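Local coordinates for putative glucarate dehydratase (Pseudomonas fluorescens, PDB 4IT1), which probably dehydrates D-glucarate to 5-dehydro-4-deoxy-D-glucarate as a magnesium-dependent member of the mandelate racemase/muconate lactonizing enzyme family, at residues R430-Q433 with R434-D438. Sequence-based numbering, arbitrary orientation.
Sequences RQMQ and RYKPD
Met432 O takes two backbone donors near the C-terminal part of helix 428-433: Lys436 N, 3.0 Å away and close to the line of the carbonyl, and Tyr435 N, which approaches from above the carbonyl plane. An i to i+4 and an i to i+3 bond thus share one acceptor. One residue back, Gln431 O accepts Arg434 N at 3.2 Å, and both carbonyl oxygens also border the edge of the Tyr435 ring. Gln431 has CG anti to its backbone nitrogen (chi1 -171°) and a bend at chi2, which brings its amide beside Arg434 CD, 3.7 Å from NE2, with amide and guanidinium planes 25° apart. The same NE2 gives a hydrogen bond to a water. A leucine in its place would probably leave that water without its amide donor and remove the amide packed on Arg434 CD. On another flank, Met432 SD lies obliquely 5.2 Å from the Tyr435 ring centroid, a Met-aromatic contact, and 3.8 Å from Lys436 CE. Tyr435 OH is hydrogen-bonded to Val178 N, and its ring meets Tyr174 beyond strand 163-170. The turn follows the chain's last helix, whose Gln431 packs on the loop between strands 25-36 and 50-60, consistent with the two-part capping domain of the enolase superfamily.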
loop_
_atom_site.group_PDB
_atom_site.type_symbol
_atom_site.label_atom_id
_atom_site.label_comp_id
_atom_site.label_asym_id
_atom_site.label_seq_id
_atom_site.Cartn_x
_atom_site.Cartn_y
_atom_site.Cartn_z
ATOM N N ARG A 430 -10.565 -36.384 6.827
ATOM C CA ARG A 430 -10.670 -37.752 6.309
ATOM C C ARG A 430 -9.462 -38.576 6.748
ATOM O O ARG A 430 -9.605 -39.701 7.240
ATOM C CB ARG A 430 -10.794 -37.775 4.786
ATOM C CG ARG A 430 -11.225 -39.140 4.258
ATOM C CD ARG A 430 -11.864 -39.080 2.872
ATOM N NE ARG A 430 -13.075 -38.244 2.799
ATOM C CZ ARG A 430 -14.202 -38.456 3.482
ATOM N NH1 ARG A 430 -15.229 -37.635 3.328
ATOM N NH2 ARG A 430 -14.305 -39.468 4.338
ATOM N N GLN A 431 -8.275 -37.991 6.595
ATOM C CA GLN A 431 -7.042 -38.685 6.930
ATOM C C GLN A 431 -7.041 -39.144 8.376
ATOM O O GLN A 431 -6.697 -40.289 8.651
ATOM C CB GLN A 431 -5.819 -37.816 6.612
ATOM C CG GLN A 431 -4.477 -38.535 6.729
ATOM C CD GLN A 431 -4.338 -39.725 5.786
ATOM O OE1 GLN A 431 -4.852 -39.724 4.662
ATOM N NE2 GLN A 431 -3.629 -40.747 6.243
ATOM N N MET A 432 -7.453 -38.275 9.302
ATOM C CA MET A 432 -7.522 -38.681 10.712
ATOM C C MET A 432 -8.518 -39.822 10.931
ATOM O O MET A 432 -8.364 -40.605 11.880
ATOM C CB MET A 432 -7.823 -37.493 11.641
ATOM C CG MET A 432 -7.831 -37.819 13.136
ATOM S SD MET A 432 -6.328 -38.569 13.841
ATOM C CE MET A 432 -5.341 -37.117 14.123
ATOM N N GLN A 433 -9.525 -39.922 10.054
ATOM C CA GLN A 433 -10.577 -40.933 10.210
ATOM C C GLN A 433 -10.042 -42.360 10.024
ATOM O O GLN A 433 -10.669 -43.324 10.459
ATOM C CB GLN A 433 -11.789 -40.636 9.304
ATOM C CG GLN A 433 -12.749 -39.619 9.920
ATOM C CD GLN A 433 -13.790 -39.046 8.964
ATOM O OE1 GLN A 433 -13.842 -39.382 7.780
ATOM N NE2 GLN A 433 -14.622 -38.151 9.486
ATOM N N ARG A 434 -8.864 -42.480 9.415
ATOM C CA ARG A 434 -8.215 -43.781 9.241
ATOM C C ARG A 434 -7.598 -44.313 10.534
ATOM O O ARG A 434 -7.371 -45.517 10.669
ATOM C CB ARG A 434 -7.194 -43.730 8.112
ATOM C CG ARG A 434 -7.794 -43.405 6.751
ATOM C CD ARG A 434 -6.798 -42.633 5.914
ATOM N NE ARG A 434 -6.770 -43.074 4.522
ATOM C CZ ARG A 434 -5.905 -43.959 4.024
ATOM N NH1 ARG A 434 -4.981 -44.517 4.800
ATOM N NH2 ARG A 434 -5.966 -44.291 2.740
ATOM N N TYR A 435 -7.353 -43.424 11.492
ATOM C CA TYR A 435 -6.806 -43.822 12.796
ATOM C C TYR A 435 -7.916 -43.891 13.830
ATOM O O TYR A 435 -7.933 -44.778 14.687
ATOM C CB TYR A 435 -5.745 -42.824 13.289
ATOM C CG TYR A 435 -4.595 -42.561 12.340
ATOM C CD1 TYR A 435 -4.747 -41.710 11.242
ATOM C CD2 TYR A 435 -3.340 -43.140 12.558
ATOM C CE1 TYR A 435 -3.694 -41.458 10.377
ATOM C CE2 TYR A 435 -2.279 -42.896 11.695
ATOM C CZ TYR A 435 -2.458 -42.054 10.612
ATOM O OH TYR A 435 -1.402 -41.806 9.761
ATOM N N LYS A 436 -8.824 -42.919 13.768
ATOM C CA LYS A 436 -9.934 -42.846 14.706
ATOM C C LYS A 436 -11.194 -42.747 13.857
ATOM O O LYS A 436 -11.508 -41.674 13.336
ATOM C CB LYS A 436 -9.791 -41.641 15.647
ATOM C CG LYS A 436 -8.386 -41.421 16.202
ATOM C CD LYS A 436 -8.330 -40.296 17.228
ATOM C CE LYS A 436 -6.902 -39.789 17.392
ATOM N NZ LYS A 436 -6.670 -39.099 18.692
ATOM N N PRO A 437 -11.909 -43.876 13.689
ATOM C CA PRO A 437 -13.042 -43.914 12.754
ATOM C C PRO A 437 -14.153 -42.919 13.115
ATOM O O PRO A 437 -14.772 -42.362 12.214
ATOM C CB PRO A 437 -13.533 -45.370 12.837
ATOM C CG PRO A 437 -13.033 -45.869 14.157
ATOM C CD PRO A 437 -11.726 -45.159 14.396
ATOM N N ASP A 438 -14.358 -42.676 14.411
ATOM C CA ASP A 438 -15.375 -41.728 14.899
ATOM C C ASP A 438 -14.968 -40.231 14.911
ATOM O O ASP A 438 -15.637 -39.419 15.555
ATOM C CB ASP A 438 -15.836 -42.137 16.300
ATOM C CG ASP A 438 -16.402 -43.566 16.351
ATOM O OD1 ASP A 438 -17.295 -43.917 15.537
ATOM O OD2 ASP A 438 -15.958 -44.341 17.231
HETATM O O HOH W 1 -1.395 -39.913 8.279
#